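Local coordinates for putative methyltransferase from antibiotic biosynthesis pathway (Anabaena variabilis ATCC 29413, PDB 3EGE), which probably transfers a methyl group from S-adenosylmethionine to an acceptor that has not been identified, at residues I38-A43 against G47-L52; F58-E63 against L88-K93; R138-D143 against E197-A202; N163-Q166 against R172-A175; T227-N232 against I236-E241. All coordinates share one frame; numbering follows the deposited sequence.

Contact 1: I38-A43 against G47-L52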
# COMPACT_ATOMS: atom_id res chain seq x y z
N ILE A 38 14.23 4.19 10.61
CA ILE A 38 12.84 4.42 10.31
C ILE A 38 11.95 3.37 10.99
O ILE A 38 12.38 2.25 11.24
CB ILE A 38 12.54 4.49 8.75
CG1 ILE A 38 12.79 3.15 8.02
CG2 ILE A 38 13.37 5.65 8.09
CD1 ILE A 38 12.04 3.03 6.71
N ALA A 39 10.71 3.77 11.28
CA ALA A 39 9.68 2.88 11.78
C ALA A 39 8.79 2.61 10.57
O ALA A 39 8.48 3.54 9.81
CB ALA A 39 8.90 3.48 12.89
N ASP A 40 8.44 1.32 10.38
CA ASP A 40 7.51 0.86 9.32
C ASP A 40 6.29 0.33 10.09
O ASP A 40 6.34 -0.77 10.70
CB ASP A 40 8.17 -0.23 8.45
CG ASP A 40 7.28 -0.70 7.27
OD1 ASP A 40 6.17 -0.17 7.05
OD2 ASP A 40 7.74 -1.62 6.54
N ILE A 41 5.22 1.13 10.08
CA ILE A 41 4.00 0.85 10.84
C ILE A 41 3.04 0.16 9.90
O ILE A 41 2.67 0.71 8.87
CB ILE A 41 3.39 2.14 11.46
CG1 ILE A 41 4.47 2.99 12.21
CG2 ILE A 41 2.17 1.80 12.35
CD1 ILE A 41 5.28 2.23 13.31
N GLY A 42 2.65 -1.06 10.25
CA GLY A 42 1.82 -1.92 9.42
C GLY A 42 2.75 -2.48 8.36
O GLY A 42 2.52 -2.29 7.17
N ALA A 43 3.80 -3.16 8.81
CA ALA A 43 4.84 -3.68 7.93
C ALA A 43 4.38 -4.87 7.08
O ALA A 43 5.01 -5.20 6.05
CB ALA A 43 6.09 -4.06 8.75
N GLY A 47 8.25 -6.98 3.27
CA GLY A 47 8.92 -6.83 1.99
C GLY A 47 9.54 -5.46 1.82
O GLY A 47 10.73 -5.36 1.49
N TYR A 48 8.76 -4.41 2.07
CA TYR A 48 9.26 -3.02 2.01
C TYR A 48 10.27 -2.67 3.13
O TYR A 48 11.23 -1.89 2.89
CB TYR A 48 8.12 -2.00 1.89
CG TYR A 48 7.57 -1.99 0.48
CD1 TYR A 48 8.20 -1.22 -0.53
CD2 TYR A 48 6.48 -2.79 0.12
CE1 TYR A 48 7.72 -1.25 -1.88
CE2 TYR A 48 6.00 -2.83 -1.21
CZ TYR A 48 6.62 -2.05 -2.20
OH TYR A 48 6.16 -2.07 -3.49
N SER A 49 10.08 -3.27 4.31
CA SER A 49 10.99 -3.16 5.45
C SER A 49 12.39 -3.62 5.05
O SER A 49 13.37 -2.89 5.24
CB SER A 49 10.49 -3.97 6.66
OG SER A 49 9.11 -3.73 6.93
N VAL A 50 12.45 -4.81 4.44
CA VAL A 50 13.73 -5.39 3.96
C VAL A 50 14.29 -4.61 2.78
O VAL A 50 15.49 -4.35 2.73
CB VAL A 50 13.59 -6.91 3.59
CG1 VAL A 50 14.89 -7.46 2.93
CG2 VAL A 50 13.21 -7.73 4.85
N ALA A 51 13.41 -4.26 1.84
CA ALA A 51 13.77 -3.47 0.66
C ALA A 51 14.42 -2.12 1.06
O ALA A 51 15.46 -1.74 0.52
CB ALA A 51 12.52 -3.27 -0.26
N LEU A 52 13.81 -1.43 2.02
CA LEU A 52 14.36 -0.17 2.56
C LEU A 52 15.58 -0.39 3.43
O LEU A 52 16.48 0.45 3.40
CB LEU A 52 13.30 0.62 3.34
CG LEU A 52 12.20 1.20 2.43
CD1 LEU A 52 10.94 1.37 3.20
CD2 LEU A 52 12.67 2.51 1.77
O HOH W 1 6.93 -3.92 4.78
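The carboxylate of D40 presents OD2 to the hydroxyl of S49, which arrives on the anti side, 25° out of the carboxylate plane; the ring of Y48, the other flat group here, leads away from the strand toward I22 and V23, and its OH bonds to D186 and D19. The hydrogen bond from S49 OG to D40 OD2 measures 2.5 Å. With CG of D40 anti to the backbone N (chi1 -176°), the acid extends straight at the helix. A43 lines the same spot, its CB 3.5 Å from S49 OG. Water 1 ties the pieces together: it donates to D40 OD2 (3.0 Å) and to A43 O (2.6 Å) and accepts from S49 N, so OD2, buried in the protein, is gripped by two donors. This is the first strand-turn-helix of a Rossmann-like methyltransferase fold, in which strand 38-41 and helix 47-52 run antiparallel at 163° with axes 9.6 Å apart. G42 in the turn and G47 at the helix start probably belong to the family's glycine-rich cofactor loop. At the opposite end of the strand segment the chemistry becomes apolar. The side chains of I38 and L52 cross at about a right angle, CD1 of I38 lying 4.0 Å from CD1 of L52, and both also pack on I99 of the neighbouring strand 97-101.

Contact 2: F58-E63 against L88-K93; sequences FVYAVE and LALPDK. With EDO (1,2-ethanediol), chain B.
V62 and Y60, on the second strand of the Rossmann-like sheet, hold down L88 and L90 of the loop that leads toward strand 97-101. The tight part is between V62 and L88, where CG1 of V62 comes within 3.7 Å of L88 CD2; CG2 of V62 meets L90 CD1 tip to tip at 4.2 Å. Having CG1 anti to the backbone N (chi1 -177°) spreads the valine's two methyls over both leucines. I41 and helix 110-120 enclose L88 further, and I120 and F81 pack on L90, so this apolar patch is buried. Toward Y60 the contact opens to the surface. The ring is partly exposed and meets L90 at a single oblique approach, CD2 of Y60 lying 4.1 Å from CD2 of L90, and beyond it P91, D92 and K93 lie on the surface, where D92 forms a salt bridge with R119. E63, just past the strand, turns from the leucines to the glycine-rich turn, where its OE1 accepts from G44 N. In related methyltransferases an acid at this place commonly binds the ribose hydroxyls of the cofactor. Here a 1,2-ethanediol, probably from the crystallisation liquor, donates from its O1 to E63 OE1 at 2.8 Å.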
# COMPACT_ATOMS: atom_id res chain seq x y z
N PHE A 58 18.18 1.46 8.97
CA PHE A 58 17.77 0.54 10.04
C PHE A 58 16.25 0.70 10.09
O PHE A 58 15.75 1.83 9.98
CB PHE A 58 18.44 0.86 11.37
CG PHE A 58 19.92 0.64 11.35
CD1 PHE A 58 20.46 -0.62 11.65
CD2 PHE A 58 20.79 1.69 11.02
CE1 PHE A 58 21.85 -0.83 11.64
CE2 PHE A 58 22.18 1.49 11.00
CZ PHE A 58 22.71 0.22 11.31
N VAL A 59 15.52 -0.43 10.16
CA VAL A 59 14.05 -0.42 10.14
C VAL A 59 13.46 -1.12 11.37
O VAL A 59 13.84 -2.23 11.69
CB VAL A 59 13.46 -1.11 8.86
CG1 VAL A 59 11.93 -0.93 8.80
CG2 VAL A 59 14.07 -0.54 7.58
N TYR A 60 12.54 -0.43 12.06
CA TYR A 60 11.78 -1.02 13.16
C TYR A 60 10.38 -1.33 12.56
O TYR A 60 9.57 -0.43 12.37
CB TYR A 60 11.68 -0.09 14.38
CG TYR A 60 12.99 0.33 15.04
CD1 TYR A 60 14.14 -0.47 14.99
CD2 TYR A 60 13.04 1.50 15.81
CE1 TYR A 60 15.33 -0.09 15.62
CE2 TYR A 60 14.24 1.90 16.46
CZ TYR A 60 15.37 1.09 16.35
OH TYR A 60 16.52 1.48 16.97
N ALA A 61 10.16 -2.61 12.26
CA ALA A 61 8.91 -3.11 11.66
C ALA A 61 7.89 -3.39 12.74
O ALA A 61 8.16 -4.17 13.63
CB ALA A 61 9.17 -4.38 10.86
N VAL A 62 6.72 -2.76 12.64
CA VAL A 62 5.60 -2.98 13.58
C VAL A 62 4.43 -3.54 12.76
O VAL A 62 4.02 -2.90 11.81
CB VAL A 62 5.17 -1.70 14.35
CG1 VAL A 62 4.06 -2.02 15.36
CG2 VAL A 62 6.42 -1.07 15.05
N GLU A 63 3.94 -4.73 13.15
CA GLU A 63 2.84 -5.45 12.49
C GLU A 63 2.06 -6.30 13.51
O GLU A 63 2.67 -7.18 14.09
CB GLU A 63 3.44 -6.38 11.41
CG GLU A 63 2.43 -7.36 10.72
CD GLU A 63 1.19 -6.64 10.21
OE1 GLU A 63 1.35 -5.59 9.56
OE2 GLU A 63 0.06 -7.10 10.50
N LEU A 88 2.43 1.82 20.05
CA LEU A 88 3.76 1.39 19.67
C LEU A 88 4.62 1.26 20.93
O LEU A 88 4.60 2.14 21.78
CB LEU A 88 4.38 2.37 18.68
CG LEU A 88 3.60 2.66 17.39
CD1 LEU A 88 4.26 3.83 16.58
CD2 LEU A 88 3.43 1.43 16.50
N ALA A 89 5.37 0.15 21.03
CA ALA A 89 6.31 -0.09 22.15
C ALA A 89 7.63 0.71 22.01
O ALA A 89 8.43 0.74 22.93
CB ALA A 89 6.62 -1.55 22.27
N LEU A 90 7.81 1.40 20.90
CA LEU A 90 9.02 2.14 20.59
C LEU A 90 9.08 3.41 21.45
O LEU A 90 8.06 4.04 21.63
CB LEU A 90 9.01 2.52 19.10
CG LEU A 90 8.86 1.38 18.09
CD1 LEU A 90 8.77 1.96 16.67
CD2 LEU A 90 9.99 0.36 18.26
N PRO A 91 10.27 3.76 21.98
CA PRO A 91 10.33 4.98 22.78
C PRO A 91 10.07 6.29 22.01
O PRO A 91 10.03 6.30 20.78
CB PRO A 91 11.77 4.99 23.33
CG PRO A 91 12.26 3.60 23.15
CD PRO A 91 11.58 3.10 21.93
N ASP A 92 9.89 7.35 22.78
CA ASP A 92 9.75 8.71 22.25
C ASP A 92 11.04 9.04 21.51
O ASP A 92 12.14 8.69 21.99
CB ASP A 92 9.64 9.74 23.39
CG ASP A 92 8.33 9.72 24.15
OD1 ASP A 92 7.38 9.03 23.80
OD2 ASP A 92 8.25 10.46 25.13
N LYS A 93 10.93 9.68 20.35
CA LYS A 93 12.11 10.18 19.62
C LYS A 93 13.20 9.10 19.39
O LYS A 93 14.36 9.33 19.64
CB LYS A 93 12.66 11.44 20.36
CG LYS A 93 11.60 12.52 20.73
CD LYS A 93 10.82 12.95 19.50
CE LYS A 93 9.66 13.90 19.69
NZ LYS A 93 8.77 13.82 18.42
C1 EDO B . -1.57 -4.14 8.25
O1 EDO B . -0.84 -3.81 9.43
C2 EDO B . -0.61 -4.15 7.06
O2 EDO B . -0.91 -5.27 6.23

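Contact 3: R138-D143 against E197-A202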
# COMPACT_ATOMS: atom_id res chain seq x y z
N ARG A 138 -11.99 5.81 -14.19
CA ARG A 138 -12.76 4.59 -14.53
C ARG A 138 -11.81 3.41 -14.85
O ARG A 138 -10.97 3.55 -15.72
CB ARG A 138 -13.65 4.92 -15.73
CG ARG A 138 -14.45 3.77 -16.32
CD ARG A 138 -15.76 3.52 -15.62
NE ARG A 138 -16.28 2.20 -15.98
CZ ARG A 138 -16.79 1.86 -17.16
NH1 ARG A 138 -16.94 2.73 -18.16
NH2 ARG A 138 -17.20 0.63 -17.34
N ILE A 139 -11.94 2.30 -14.14
CA ILE A 139 -11.11 1.09 -14.36
C ILE A 139 -12.06 -0.07 -14.66
O ILE A 139 -13.03 -0.27 -13.94
CB ILE A 139 -10.25 0.66 -13.08
CG1 ILE A 139 -9.57 1.85 -12.41
CG2 ILE A 139 -9.18 -0.38 -13.44
CD1 ILE A 139 -8.69 2.67 -13.39
N TRP A 140 -11.75 -0.82 -15.71
CA TRP A 140 -12.46 -2.04 -16.09
C TRP A 140 -12.60 -3.08 -14.96
O TRP A 140 -13.60 -3.79 -14.90
CB TRP A 140 -11.74 -2.73 -17.29
CG TRP A 140 -10.39 -3.23 -16.94
CD1 TRP A 140 -9.24 -2.54 -17.03
CD2 TRP A 140 -10.07 -4.51 -16.39
NE1 TRP A 140 -8.21 -3.31 -16.57
CE2 TRP A 140 -8.68 -4.52 -16.16
CE3 TRP A 140 -10.83 -5.65 -16.07
CZ2 TRP A 140 -8.02 -5.64 -15.64
CZ3 TRP A 140 -10.18 -6.77 -15.54
CH2 TRP A 140 -8.78 -6.74 -15.32
N LEU A 141 -11.56 -3.18 -14.10
CA LEU A 141 -11.44 -4.18 -13.03
C LEU A 141 -12.68 -4.34 -12.16
O LEU A 141 -13.12 -5.47 -11.88
CB LEU A 141 -10.22 -3.85 -12.14
CG LEU A 141 -9.80 -4.83 -11.03
CD1 LEU A 141 -9.61 -6.24 -11.60
CD2 LEU A 141 -8.53 -4.33 -10.26
N TYR A 142 -13.28 -3.21 -11.81
CA TYR A 142 -14.43 -3.19 -10.90
C TYR A 142 -15.74 -3.61 -11.52
O TYR A 142 -16.69 -3.86 -10.79
CB TYR A 142 -14.54 -1.86 -10.17
CG TYR A 142 -13.21 -1.42 -9.63
CD1 TYR A 142 -12.47 -2.22 -8.75
CD2 TYR A 142 -12.67 -0.18 -10.00
CE1 TYR A 142 -11.22 -1.81 -8.27
CE2 TYR A 142 -11.47 0.23 -9.54
CZ TYR A 142 -10.74 -0.57 -8.67
OH TYR A 142 -9.53 -0.09 -8.26
N ASP A 143 -15.79 -3.68 -12.84
CA ASP A 143 -16.95 -4.23 -13.53
C ASP A 143 -17.01 -5.77 -13.42
O ASP A 143 -18.06 -6.36 -13.65
CB ASP A 143 -16.91 -3.87 -14.99
CG ASP A 143 -16.90 -2.41 -15.23
OD1 ASP A 143 -17.30 -1.63 -14.33
OD2 ASP A 143 -16.47 -2.06 -16.34
N GLU A 197 -5.54 -10.89 -17.57
CA GLU A 197 -5.36 -12.33 -17.40
C GLU A 197 -4.72 -12.73 -16.07
O GLU A 197 -4.99 -13.83 -15.57
CB GLU A 197 -4.61 -12.94 -18.62
CG GLU A 197 -3.09 -12.61 -18.78
CD GLU A 197 -2.74 -11.16 -19.09
OE1 GLU A 197 -3.60 -10.41 -19.62
OE2 GLU A 197 -1.57 -10.78 -18.80
N LEU A 198 -3.92 -11.84 -15.47
CA LEU A 198 -3.31 -12.13 -14.18
C LEU A 198 -4.32 -12.41 -13.05
O LEU A 198 -4.04 -13.22 -12.13
CB LEU A 198 -2.31 -11.04 -13.75
CG LEU A 198 -0.99 -10.90 -14.52
CD1 LEU A 198 -0.12 -9.82 -13.84
CD2 LEU A 198 -0.22 -12.23 -14.63
N TYR A 199 -5.49 -11.75 -13.13
CA TYR A 199 -6.57 -11.94 -12.15
C TYR A 199 -7.18 -13.33 -12.17
O TYR A 199 -7.78 -13.73 -11.18
CB TYR A 199 -7.65 -10.86 -12.31
CG TYR A 199 -7.11 -9.51 -11.95
CD1 TYR A 199 -6.92 -9.15 -10.61
CD2 TYR A 199 -6.72 -8.60 -12.94
CE1 TYR A 199 -6.37 -7.90 -10.27
CE2 TYR A 199 -6.20 -7.35 -12.61
CZ TYR A 199 -6.02 -7.01 -11.28
OH TYR A 199 -5.53 -5.79 -10.99
N LEU A 200 -7.04 -14.06 -13.28
CA LEU A 200 -7.50 -15.44 -13.37
C LEU A 200 -6.62 -16.39 -12.56
O LEU A 200 -7.05 -17.49 -12.27
CB LEU A 200 -7.54 -15.92 -14.83
CG LEU A 200 -8.37 -15.11 -15.83
CD1 LEU A 200 -8.35 -15.80 -17.16
CD2 LEU A 200 -9.81 -14.91 -15.38
N LYS A 201 -5.39 -15.98 -12.19
CA LYS A 201 -4.48 -16.85 -11.44
C LYS A 201 -4.77 -16.80 -9.94
O LYS A 201 -4.70 -15.73 -9.33
CB LYS A 201 -3.02 -16.46 -11.69
CG LYS A 201 -2.59 -16.52 -13.16
CD LYS A 201 -1.07 -16.19 -13.29
CE LYS A 201 -0.51 -16.47 -14.71
NZ LYS A 201 1.01 -16.33 -14.84
N ALA A 202 -5.13 -17.96 -9.38
CA ALA A 202 -5.38 -18.16 -7.94
C ALA A 202 -4.32 -17.53 -7.04
O ALA A 202 -4.65 -16.93 -6.03
CB ALA A 202 -5.51 -19.67 -7.63
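L141 and Y199 face each other with CA atoms 9.2 Å apart, the leucine on a helically turned segment whose D143 N bonds back to W140 O, the tyrosine on a 3-10 turn of residues 197-200. The side chains of L141 and Y199 cross at about a right angle. CD1 of L141 sits over the face of the Y199 ring in a CH-pi contact, 3.6 Å from the ring centroid and only 10° off its normal, while the other methyl, CD2, lies 3.4 Å from Y199 OH. W140 comes to the same ring from another direction: its CH2 reaches to 3.7 Å from Y199 CD2, which lies near the indole plane at its edge; the ring planes stand at 73° and the pair is oblique. CG of W140 stands between the backbone N and the carbonyl carbon (chi1 66°), which swings the six-membered end of the indole to the tyrosine. The buried polar tips have partners elsewhere: W140 NE1 donates to W193 O, and Y199 OH bonds to A189 O. L226 of helix 216-231 packs on both aromatic rings. This is a buried aromatic-aliphatic packing that joins two loop segments within the helical region beside the Rossmann-like sheet.

Contact 4: N163-Q166 against R172-A175; sequences NLLQ and RVEA
Q166 and V173 carry the polar and much of the apolar part of this helix-to-strand contact. The hydrogen bond runs from V173 N to Q166 OE1, 3.1 Å long and nearly straight, with an N-H...O angle of 174°. The donor nevertheless stands 53° out of the amide's carbonyl plane. With CG of Q166 anti to the backbone N (chi1 -163°) and the chain extended beyond it, the amide reaches from the helix to the strand's main chain. Apolar packing centres on V173 CG2, which touches L165 CG at 3.8 Å and Q166 CB at the same distance. The L165 and V173 side chains cross at about a right angle, and V173 CG1 reaches L165 CD2 at 4.1 Å. Charge is confined to the strand's other side: R172 and E174 form a salt bridge, NH2 of R172 lying 3.4 Å from E174 OE2, with weak hydrogen bonds from NE and NH2. Helix 158-169 leads through a short turn directly into strand 172-181, which pairs antiparallel with strand 252-258. I255 of that strand packs on both L165 and V173, I162 one turn back in the helix covers V173 as well, and F114 of helix 110-120 closes over L165.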
# COMPACT_ATOMS: atom_id res chain seq x y z
N ASN A 163 -5.97 16.04 6.65
CA ASN A 163 -6.37 16.80 7.84
C ASN A 163 -6.03 16.09 9.18
O ASN A 163 -5.50 16.74 10.07
CB ASN A 163 -7.87 17.14 7.73
CG ASN A 163 -8.38 18.01 8.88
OD1 ASN A 163 -7.64 18.81 9.48
ND2 ASN A 163 -9.66 17.86 9.20
N LEU A 164 -6.32 14.79 9.31
CA LEU A 164 -6.04 14.05 10.56
C LEU A 164 -4.55 13.98 10.85
O LEU A 164 -4.13 14.08 12.00
CB LEU A 164 -6.64 12.63 10.57
CG LEU A 164 -8.15 12.43 10.68
CD1 LEU A 164 -8.46 10.95 10.62
CD2 LEU A 164 -8.73 13.01 11.96
N LEU A 165 -3.75 13.81 9.80
CA LEU A 165 -2.31 13.76 9.93
C LEU A 165 -1.80 15.13 10.34
O LEU A 165 -1.09 15.26 11.34
CB LEU A 165 -1.64 13.30 8.62
CG LEU A 165 -0.12 13.01 8.66
CD1 LEU A 165 0.21 11.97 9.74
CD2 LEU A 165 0.38 12.55 7.26
N GLN A 166 -2.23 16.14 9.59
CA GLN A 166 -1.83 17.53 9.81
C GLN A 166 -2.18 18.04 11.22
O GLN A 166 -1.34 18.67 11.84
CB GLN A 166 -2.41 18.41 8.69
CG GLN A 166 -1.76 19.75 8.56
CD GLN A 166 -1.96 20.32 7.14
OE1 GLN A 166 -1.00 20.84 6.56
NE2 GLN A 166 -3.19 20.19 6.57
N ARG A 172 3.42 20.84 7.98
CA ARG A 172 2.57 20.91 6.79
C ARG A 172 2.58 19.52 6.14
O ARG A 172 3.62 18.87 6.06
CB ARG A 172 3.00 21.99 5.79
CG ARG A 172 2.02 22.14 4.59
CD ARG A 172 2.37 23.23 3.59
NE ARG A 172 3.58 22.93 2.80
CZ ARG A 172 4.84 23.24 3.13
NH1 ARG A 172 5.15 23.88 4.27
NH2 ARG A 172 5.83 22.89 2.30
N VAL A 173 1.39 19.06 5.77
CA VAL A 173 1.19 17.79 5.10
C VAL A 173 0.87 18.11 3.64
O VAL A 173 0.07 19.00 3.37
CB VAL A 173 0.05 16.98 5.78
CG1 VAL A 173 -0.43 15.81 4.91
CG2 VAL A 173 0.52 16.49 7.16
N GLU A 174 1.55 17.41 2.73
CA GLU A 174 1.33 17.48 1.29
C GLU A 174 0.96 16.10 0.77
O GLU A 174 1.15 15.10 1.47
CB GLU A 174 2.58 17.96 0.57
CG GLU A 174 2.77 19.45 0.66
CD GLU A 174 4.02 19.95 -0.04
OE1 GLU A 174 4.83 19.11 -0.51
OE2 GLU A 174 4.21 21.18 -0.11
N ALA A 175 0.45 16.06 -0.46
CA ALA A 175 0.06 14.83 -1.14
C ALA A 175 0.44 14.85 -2.62
O ALA A 175 0.42 15.90 -3.23
CB ALA A 175 -1.44 14.59 -1.00

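Contact 5: T227-N232 against I236-E241; sequences TADLNN and IRKYGE
K238 spans from helix 234-239 to D229 near the end of helix 216-231. Its CB lies 3.5 Å above the plane of the Y239 ring next door, displaced toward the rim. CG stands anti to the carbonyl carbon (chi1 -81°), and bends at chi2 and chi3 then carry CD and CE across toward D229, the side chain also touching Y144. CE draws to 3.7 Å from D229 OD2. At the tip, NZ donates to D229 OD2 at 2.8 Å, forming a salt bridge, and approaches from above the carboxylate plane, 49° out of it. D229 OD2 is shared, since the hydroxyl of Y144 also bonds to it; D229 is buried, whereas the lysine belongs to the exposed side, and two partners holding one oxygen would probably help to keep the buried carboxylate ionised. Helices 216-231 and 234-239 follow each other through a two-residue connection, N232 being the first to leave helical geometry, and a backbone bond links D229 with W235 across it. Water 2 adds a second bridge between the helices: it donates to D229 O at 2.8 Å and accepts from I236 N at 3.0 Å. The Y239 hydroxyl bonds to D143 OD2, in the loop between strand 126-131 and helix 146-153.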
# COMPACT_ATOMS: atom_id res chain seq x y z
N THR A 227 -13.11 -14.46 -17.99
CA THR A 227 -12.62 -15.53 -18.88
C THR A 227 -13.36 -15.54 -20.22
O THR A 227 -12.73 -15.63 -21.27
CB THR A 227 -12.74 -16.92 -18.18
OG1 THR A 227 -12.03 -16.89 -16.93
CG2 THR A 227 -12.20 -18.05 -19.05
N ALA A 228 -14.68 -15.42 -20.19
CA ALA A 228 -15.49 -15.36 -21.41
C ALA A 228 -15.13 -14.12 -22.24
O ALA A 228 -14.84 -14.23 -23.42
CB ALA A 228 -16.99 -15.36 -21.08
N ASP A 229 -15.12 -12.95 -21.59
CA ASP A 229 -14.80 -11.68 -22.26
C ASP A 229 -13.41 -11.65 -22.89
O ASP A 229 -13.24 -11.08 -23.97
CB ASP A 229 -14.99 -10.46 -21.34
CG ASP A 229 -16.45 -10.08 -21.12
OD1 ASP A 229 -17.37 -10.71 -21.69
OD2 ASP A 229 -16.70 -9.13 -20.35
N LEU A 230 -12.43 -12.24 -22.20
CA LEU A 230 -11.06 -12.36 -22.73
C LEU A 230 -10.96 -13.31 -23.93
O LEU A 230 -10.16 -13.08 -24.81
CB LEU A 230 -10.05 -12.77 -21.64
CG LEU A 230 -9.71 -11.68 -20.60
CD1 LEU A 230 -9.03 -12.27 -19.36
CD2 LEU A 230 -8.86 -10.54 -21.23
N ASN A 231 -11.80 -14.36 -23.95
CA ASN A 231 -11.80 -15.37 -25.03
C ASN A 231 -12.64 -15.08 -26.26
O ASN A 231 -12.42 -15.72 -27.29
CB ASN A 231 -12.22 -16.74 -24.46
CG ASN A 231 -11.19 -17.34 -23.49
OD1 ASN A 231 -10.02 -16.98 -23.50
ND2 ASN A 231 -11.64 -18.28 -22.68
N ASN A 232 -13.58 -14.14 -26.19
CA ASN A 232 -14.45 -13.81 -27.33
C ASN A 232 -14.29 -12.37 -27.81
O ASN A 232 -15.22 -11.81 -28.45
CB ASN A 232 -15.93 -14.12 -26.96
CG ASN A 232 -16.50 -13.18 -25.88
OD1 ASN A 232 -15.86 -12.21 -25.48
ND2 ASN A 232 -17.72 -13.47 -25.44
N ILE A 236 -11.51 -6.64 -25.06
CA ILE A 236 -10.79 -5.76 -26.00
C ILE A 236 -11.74 -4.69 -26.58
O ILE A 236 -11.39 -3.51 -26.61
CB ILE A 236 -10.09 -6.56 -27.14
CG1 ILE A 236 -8.95 -7.41 -26.55
CG2 ILE A 236 -9.52 -5.63 -28.23
CD1 ILE A 236 -8.45 -8.50 -27.49
N ARG A 237 -12.93 -5.13 -26.99
CA ARG A 237 -13.97 -4.23 -27.50
C ARG A 237 -14.37 -3.16 -26.47
O ARG A 237 -14.41 -1.97 -26.76
CB ARG A 237 -15.21 -5.06 -27.89
CG ARG A 237 -16.26 -4.30 -28.70
CD ARG A 237 -17.55 -5.11 -28.86
NE ARG A 237 -18.32 -5.24 -27.62
CZ ARG A 237 -19.08 -4.28 -27.08
NH1 ARG A 237 -19.15 -3.05 -27.60
NH2 ARG A 237 -19.74 -4.54 -25.95
N LYS A 238 -14.61 -3.59 -25.24
CA LYS A 238 -15.03 -2.69 -24.15
C LYS A 238 -13.93 -1.86 -23.54
O LYS A 238 -14.16 -0.70 -23.22
CB LYS A 238 -15.72 -3.51 -23.05
CG LYS A 238 -17.18 -3.82 -23.35
CD LYS A 238 -17.67 -5.20 -22.93
CE LYS A 238 -17.34 -5.64 -21.56
NZ LYS A 238 -18.07 -6.92 -21.30
N TYR A 239 -12.75 -2.45 -23.39
CA TYR A 239 -11.65 -1.82 -22.63
C TYR A 239 -10.25 -1.75 -23.27
O TYR A 239 -9.33 -1.18 -22.64
CB TYR A 239 -11.49 -2.61 -21.31
CG TYR A 239 -12.78 -2.85 -20.54
CD1 TYR A 239 -13.46 -1.78 -19.93
CD2 TYR A 239 -13.33 -4.14 -20.44
CE1 TYR A 239 -14.65 -1.99 -19.22
CE2 TYR A 239 -14.54 -4.36 -19.73
CZ TYR A 239 -15.18 -3.29 -19.12
OH TYR A 239 -16.33 -3.49 -18.42
N GLY A 240 -10.09 -2.28 -24.49
CA GLY A 240 -8.79 -2.43 -25.15
C GLY A 240 -7.86 -1.24 -25.29
O GLY A 240 -6.63 -1.42 -25.39
N GLU A 241 -8.42 -0.03 -25.32
CA GLU A 241 -7.63 1.22 -25.39
C GLU A 241 -6.70 1.45 -24.22
O GLU A 241 -5.71 2.17 -24.35
CB GLU A 241 -8.56 2.45 -25.54
CG GLU A 241 -9.29 2.53 -26.90
CD GLU A 241 -8.33 2.71 -28.08
OE1 GLU A 241 -7.42 3.60 -28.02
OE2 GLU A 241 -8.49 1.96 -29.07
O HOH W 2 -11.24 -9.60 -25.26

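Overall arrangement
Contacts 1 and 2 share the Rossmann-like sheet: strands 37-41 and 58-62 are neighbours, G42 N lying 2.8 Å from V62 O, and both contacts are largely buried. Contact 1 mixes a water-bridged acid with apolar packing, whereas contact 2 is purely apolar across its segments. Contact 4 reaches the same sheet through strand 172-181, but is partly buried and combines a backbone-to-amide bond with valine packing. Contacts 3 and 5 lie together in the helical region, centres about 11 Å apart, and touch where D143 meets Y239; contact 3 is aromatic-aliphatic and buried, contact 5 ionic and nearer the surface. Contacts 2 and 5 are farthest apart, their centres about 47 Å from each other.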